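(R)-S-adenosyl-L-methionine hydrolase (Thermus thermophilus, PDB 2CW5) catalyses the hydrolysis of S-adenosyl-L-methionine to adenosine and L-methionine, works as a homotrimer, and lacks chlorinase and fluorinase activity. Local coordinates at residues Arg107-Glu112 with Leu149-Leu154; Val80-Arg85 with Leu98-Asp103. One frame throughout, in Å; residues are numbered along the deposited sequence.

Interaction 1. Residues Arg107-Glu112 with Leu149-Leu154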
loop_
_atom_site.group_PDB
_atom_site.type_symbol
_atom_site.label_atom_id
_atom_site.label_comp_id
_atom_site.label_asym_id
_atom_site.label_seq_id
_atom_site.Cartn_x
_atom_site.Cartn_y
_atom_site.Cartn_z
ATOM N N ARG C 107 -3.574 20.851 25.659
ATOM C CA ARG C 107 -2.617 21.826 25.138
ATOM C C ARG C 107 -2.359 21.625 23.648
ATOM O O ARG C 107 -2.457 20.510 23.143
ATOM C CB ARG C 107 -1.287 21.729 25.894
ATOM C CG ARG C 107 -1.360 22.181 27.342
ATOM C CD ARG C 107 0.031 22.344 27.930
ATOM N NE ARG C 107 0.744 21.076 28.027
ATOM C CZ ARG C 107 2.046 20.975 28.278
ATOM N NH1 ARG C 107 2.774 22.070 28.453
ATOM N NH2 ARG C 107 2.621 19.782 28.352
ATOM N N ALA C 108 -2.034 22.711 22.952
ATOM C CA ALA C 108 -1.746 22.662 21.520
ATOM C C ALA C 108 -0.528 23.532 21.244
ATOM O O ALA C 108 -0.282 24.506 21.961
ATOM C CB ALA C 108 -2.941 23.164 20.724
ATOM N N PHE C 109 0.226 23.184 20.204
ATOM C CA PHE C 109 1.438 23.916 19.847
ATOM C C PHE C 109 1.603 24.082 18.340
ATOM O O PHE C 109 1.232 23.200 17.566
ATOM C CB PHE C 109 2.666 23.175 20.383
ATOM C CG PHE C 109 2.700 23.046 21.878
ATOM C CD1 PHE C 109 3.370 23.984 22.655
ATOM C CD2 PHE C 109 2.060 21.987 22.511
ATOM C CE1 PHE C 109 3.401 23.869 24.042
ATOM C CE2 PHE C 109 2.082 21.864 23.893
ATOM C CZ PHE C 109 2.755 22.807 24.661
ATOM N N LEU C 110 2.163 25.217 17.932
ATOM C CA LEU C 110 2.425 25.476 16.520
ATOM C C LEU C 110 3.696 24.702 16.195
ATOM O O LEU C 110 4.632 24.696 16.991
ATOM C CB LEU C 110 2.658 26.972 16.279
ATOM C CG LEU C 110 1.582 27.733 15.507
ATOM C CD1 LEU C 110 1.502 27.206 14.079
ATOM C CD2 LEU C 110 0.245 27.586 16.216
ATOM N N LEU C 111 3.738 24.048 15.040
ATOM C CA LEU C 111 4.921 23.275 14.679
ATOM C C LEU C 111 5.937 24.074 13.869
ATOM O O LEU C 111 5.649 24.520 12.760
ATOM C CB LEU C 111 4.524 22.016 13.902
ATOM C CG LEU C 111 3.582 21.030 14.603
ATOM C CD1 LEU C 111 3.448 19.775 13.753
ATOM C CD2 LEU C 111 4.122 20.680 15.977
ATOM N N GLU C 112 7.126 24.254 14.442
ATOM C CA GLU C 112 8.208 24.976 13.779
ATOM C C GLU C 112 9.534 24.244 14.020
ATOM O O GLU C 112 10.548 24.863 14.336
ATOM C CB GLU C 112 8.301 26.409 14.317
ATOM C CG GLU C 112 6.963 27.132 14.377
ATOM C CD GLU C 112 7.102 28.623 14.640
ATOM O OE1 GLU C 112 7.806 29.004 15.599
ATOM O OE2 GLU C 112 6.496 29.412 13.885
ATOM N N LEU C 149 10.542 14.159 24.120
ATOM C CA LEU C 149 10.968 15.540 24.317
ATOM C C LEU C 149 9.754 16.448 24.533
ATOM O O LEU C 149 8.686 16.215 23.968
ATOM C CB LEU C 149 11.790 16.002 23.112
ATOM C CG LEU C 149 13.112 15.255 22.926
ATOM C CD1 LEU C 149 13.761 15.651 21.611
ATOM C CD2 LEU C 149 14.035 15.563 24.096
ATOM N N PRO C 150 9.911 17.506 25.345
ATOM C CA PRO C 150 8.843 18.463 25.661
ATOM C C PRO C 150 8.156 19.096 24.458
ATOM O O PRO C 150 8.807 19.507 23.501
ATOM C CB PRO C 150 9.557 19.494 26.529
ATOM C CG PRO C 150 10.940 19.487 25.978
ATOM C CD PRO C 150 11.210 18.008 25.828
ATOM N N PRO C 151 6.818 19.189 24.501
ATOM C CA PRO C 151 6.047 19.777 23.403
ATOM C C PRO C 151 6.407 21.232 23.107
ATOM O O PRO C 151 6.428 21.644 21.948
ATOM C CB PRO C 151 4.600 19.604 23.865
ATOM C CG PRO C 151 4.713 19.645 25.353
ATOM C CD PRO C 151 5.929 18.790 25.607
ATOM N N GLU C 152 6.695 22.006 24.151
ATOM C CA GLU C 152 7.055 23.409 23.966
ATOM C C GLU C 152 8.300 23.545 23.095
ATOM O O GLU C 152 8.607 24.629 22.602
ATOM C CB GLU C 152 7.289 24.099 25.317
ATOM C CG GLU C 152 8.210 23.354 26.267
ATOM C CD GLU C 152 7.450 22.508 27.270
ATOM O OE1 GLU C 152 6.649 21.651 26.843
ATOM O OE2 GLU C 152 7.655 22.699 28.490
ATOM N N GLY C 153 9.016 22.441 22.909
ATOM C CA GLY C 153 10.203 22.470 22.078
ATOM C C GLY C 153 9.853 22.458 20.598
ATOM O O GLY C 153 10.722 22.617 19.748
ATOM N N LEU C 154 8.570 22.278 20.291
ATOM C CA LEU C 154 8.101 22.232 18.907
ATOM C C LEU C 154 7.854 23.603 18.298
ATOM O O LEU C 154 8.135 23.828 17.120
ATOM C CB LEU C 154 6.809 21.424 18.825
ATOM C CG LEU C 154 6.897 19.944 19.189
ATOM C CD1 LEU C 154 5.490 19.362 19.300
ATOM C CD2 LEU C 154 7.707 19.215 18.123
#
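F109 lays one face of its ring on P151 and E152, where a short 3-10 turn (residues 151-153) in the loop after helix 133-147 packs against strand 107-110 of the mixed sheet in the N-terminal domain. The packing is tight here. CB of P151 comes within 3.4 Å of F109 CE2, the carbonyl carbon of P151 sits 4.0 Å above the ring centre, and E152 N lies over the same face nearer the rim. With F109 CG anti to its carbonyl carbon (chi1 -62°), the ring leans back along the strand toward R107, whose guanidinium carries F109 CZ over one face while NH1 lies in the plane of the phenyl ring at its edge. A second apolar patch joins L111 and L154: the two leucines run side by side in the same direction, CD2 of L111 3.8 Å from CD1 of L154. L111 also reaches V137, F138 and A141 of helix 133-147, and A81 of the neighbouring strand touches both leucines.

The solvent side is looser. R107 crosses P151 at about a right angle, its NH2 3.7 Å from P151 CG, and the bend at chi3 (-66°) brings the guanidinium obliquely to the turn. Its NH1 stays 4.2 Å from E152 OE1, beyond a salt bridge, though the opposite charges probably attract weakly. Beyond the end of the strand one backbone bond ties the segments together: E112 N donates to L154 O over 2.9 Å, the donor tilted 32° from the carbonyl plane.

Interaction 2. Residues Val80-Arg85 with Leu98-Asp103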
loop_
_atom_site.group_PDB
_atom_site.type_symbol
_atom_site.label_atom_id
_atom_site.label_comp_id
_atom_site.label_asym_id
_atom_site.label_seq_id
_atom_site.Cartn_x
_atom_site.Cartn_y
_atom_site.Cartn_z
ATOM N N VAL C 80 -0.093 21.792 13.658
ATOM C CA VAL C 80 -0.101 21.726 15.114
ATOM C C VAL C 80 0.117 20.357 15.742
ATOM O O VAL C 80 0.109 19.321 15.077
ATOM C CB VAL C 80 -1.440 22.251 15.694
ATOM C CG1 VAL C 80 -1.675 23.689 15.267
ATOM C CG2 VAL C 80 -2.592 21.362 15.229
ATOM N N ALA C 81 0.322 20.394 17.052
ATOM C CA ALA C 81 0.475 19.210 17.874
ATOM C C ALA C 81 -0.498 19.510 19.015
ATOM O O ALA C 81 -0.481 20.613 19.566
ATOM C CB ALA C 81 1.885 19.103 18.400
ATOM N N ALA C 82 -1.370 18.558 19.332
ATOM C CA ALA C 82 -2.344 18.721 20.413
ATOM C C ALA C 82 -2.129 17.568 21.386
ATOM O O ALA C 82 -1.968 16.422 20.969
ATOM C CB ALA C 82 -3.760 18.698 19.859
ATOM N N LEU C 83 -2.136 17.872 22.679
ATOM C CA LEU C 83 -1.877 16.866 23.702
ATOM C C LEU C 83 -3.062 16.526 24.600
ATOM O O LEU C 83 -3.670 17.406 25.206
ATOM C CB LEU C 83 -0.715 17.331 24.582
ATOM C CG LEU C 83 0.502 17.932 23.867
ATOM C CD1 LEU C 83 1.402 18.618 24.889
ATOM C CD2 LEU C 83 1.262 16.848 23.120
ATOM N N GLY C 84 -3.369 15.234 24.675
ATOM C CA GLY C 84 -4.445 14.742 25.518
ATOM C C GLY C 84 -3.936 13.416 26.052
ATOM O O GLY C 84 -2.736 13.296 26.321
ATOM N N ARG C 85 -4.818 12.431 26.216
ATOM C CA ARG C 85 -4.395 11.113 26.680
ATOM C C ARG C 85 -3.492 10.554 25.585
ATOM O O ARG C 85 -2.588 9.758 25.841
ATOM C CB ARG C 85 -5.594 10.174 26.883
ATOM C CG ARG C 85 -6.571 10.616 27.955
ATOM C CD ARG C 85 -7.281 9.421 28.589
ATOM N NE ARG C 85 -8.093 8.658 27.643
ATOM C CZ ARG C 85 -9.257 9.067 27.146
ATOM N NH1 ARG C 85 -9.765 10.242 27.497
ATOM N NH2 ARG C 85 -9.921 8.294 26.297
ATOM N N LEU C 98 -13.365 14.098 15.562
ATOM C CA LEU C 98 -13.971 12.946 16.222
ATOM C C LEU C 98 -13.054 12.346 17.284
ATOM O O LEU C 98 -13.508 11.980 18.373
ATOM C CB LEU C 98 -14.369 11.907 15.168
ATOM C CG LEU C 98 -15.461 12.426 14.220
ATOM C CD1 LEU C 98 -15.787 11.377 13.173
ATOM C CD2 LEU C 98 -16.719 12.786 15.019
ATOM N N ALA C 99 -11.763 12.251 16.982
ATOM C CA ALA C 99 -10.807 11.724 17.947
ATOM C C ALA C 99 -10.906 12.549 19.228
ATOM O O ALA C 99 -10.861 12.019 20.340
ATOM C CB ALA C 99 -9.390 11.823 17.391
ATOM N N TRP C 100 -11.040 13.858 19.051
ATOM C CA TRP C 100 -11.114 14.770 20.177
ATOM C C TRP C 100 -12.380 14.639 21.018
ATOM O O TRP C 100 -12.438 15.157 22.133
ATOM C CB TRP C 100 -10.898 16.209 19.688
ATOM C CG TRP C 100 -9.463 16.444 19.267
ATOM C CD1 TRP C 100 -8.371 15.703 19.635
ATOM C CD2 TRP C 100 -8.963 17.513 18.457
ATOM N NE1 TRP C 100 -7.229 16.246 19.108
ATOM C CE2 TRP C 100 -7.561 17.358 18.381
ATOM C CE3 TRP C 100 -9.563 18.587 17.786
ATOM C CZ2 TRP C 100 -6.746 18.237 17.662
ATOM C CZ3 TRP C 100 -8.752 19.463 17.069
ATOM C CH2 TRP C 100 -7.356 19.280 17.013
ATOM N N LEU C 101 -13.391 13.943 20.498
ATOM C CA LEU C 101 -14.608 13.714 21.272
ATOM C C LEU C 101 -14.280 12.627 22.289
ATOM O O LEU C 101 -14.875 12.556 23.361
ATOM C CB LEU C 101 -15.755 13.229 20.384
ATOM C CG LEU C 101 -16.428 14.254 19.474
ATOM C CD1 LEU C 101 -17.477 13.559 18.611
ATOM C CD2 LEU C 101 -17.068 15.355 20.333
ATOM N N LEU C 102 -13.325 11.773 21.936
ATOM C CA LEU C 102 -12.907 10.690 22.813
ATOM C C LEU C 102 -11.794 11.177 23.741
ATOM O O LEU C 102 -11.637 10.671 24.855
ATOM C CB LEU C 102 -12.386 9.512 21.985
ATOM C CG LEU C 102 -13.307 8.917 20.912
ATOM C CD1 LEU C 102 -12.545 7.861 20.123
ATOM C CD2 LEU C 102 -14.550 8.319 21.553
ATOM N N ASP C 103 -11.047 12.172 23.275
ATOM C CA ASP C 103 -9.909 12.716 24.017
ATOM C C ASP C 103 -9.644 14.188 23.674
ATOM O O ASP C 103 -8.822 14.503 22.811
ATOM C CB ASP C 103 -8.674 11.853 23.709
ATOM C CG ASP C 103 -7.386 12.426 24.271
ATOM O OD1 ASP C 103 -7.392 12.917 25.418
ATOM O OD2 ASP C 103 -6.355 12.367 23.566
HETATM O O HOH W 1 -12.827 8.202 25.286
HETATM O O HOH W 2 -8.841 12.909 27.660
#
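The R85 guanidinium has CB of D103 over one face, 4.1 Å above the plane and offset toward the rim, while the carbonyl oxygen of L102 and a water meet it at the edge. NH1 and NH2 grip L102 O end-on, each at 3.3 Å with a bent N-H...O angle of 135°; the oxygen is tilted from the guanidinium plane. The edge water accepts from NH2 and donates to the same carbonyl. On the W100 indole, CZ2 meets A82 CB obliquely at 3.7 Å, and Y88 packs edge-to-face with the ring.

These contacts join the end of strand 79-83, and the turn beyond it, to helix 99-102 and the residue that follows. Antiparallel strands 79-83 and 87-89 form a beta hairpin, whose turn D103 holds. Its CG is anti to the backbone N (chi1 172°), and OD1 takes the R85 N-H almost straight, over 2.7 Å at 171°, on its syn side but tilted out of the carboxylate plane. OD2 accepts from W86 N and is hydrogen-bonded to Y88 OH.

R85 and D103 form no direct salt bridge: NH1 stays 4.1 Å from OD1, well out of the guanidinium plane. A second water links the side chains, donating to OD1 and accepting a weak bond from NH1. With amide donors at both oxygens and an arginine nearby, the buried carboxylate is probably stabilised as the anion.

Strands 79-83 and 107-110 are antiparallel neighbours in one sheet, and the two interactions meet there: L83 N lies 2.7 Å from R107 O, and F109 N the same distance from A81 O, both probable hydrogen bonds. L83 also packs on F109, with CD1 3.5 Å from CE2. Interaction 2 lies closer to the chain centre, about 11 Å against 21 Å for interaction 1 (centre to centre), yet each combines buried residues with an exposed arginine. Interaction 1 is mainly apolar, with one backbone bond between its segments; interaction 2 depends chiefly on carboxylate, guanidinium and water bonds at a hairpin turn, and adds a small indole-alanine contact on the buried side.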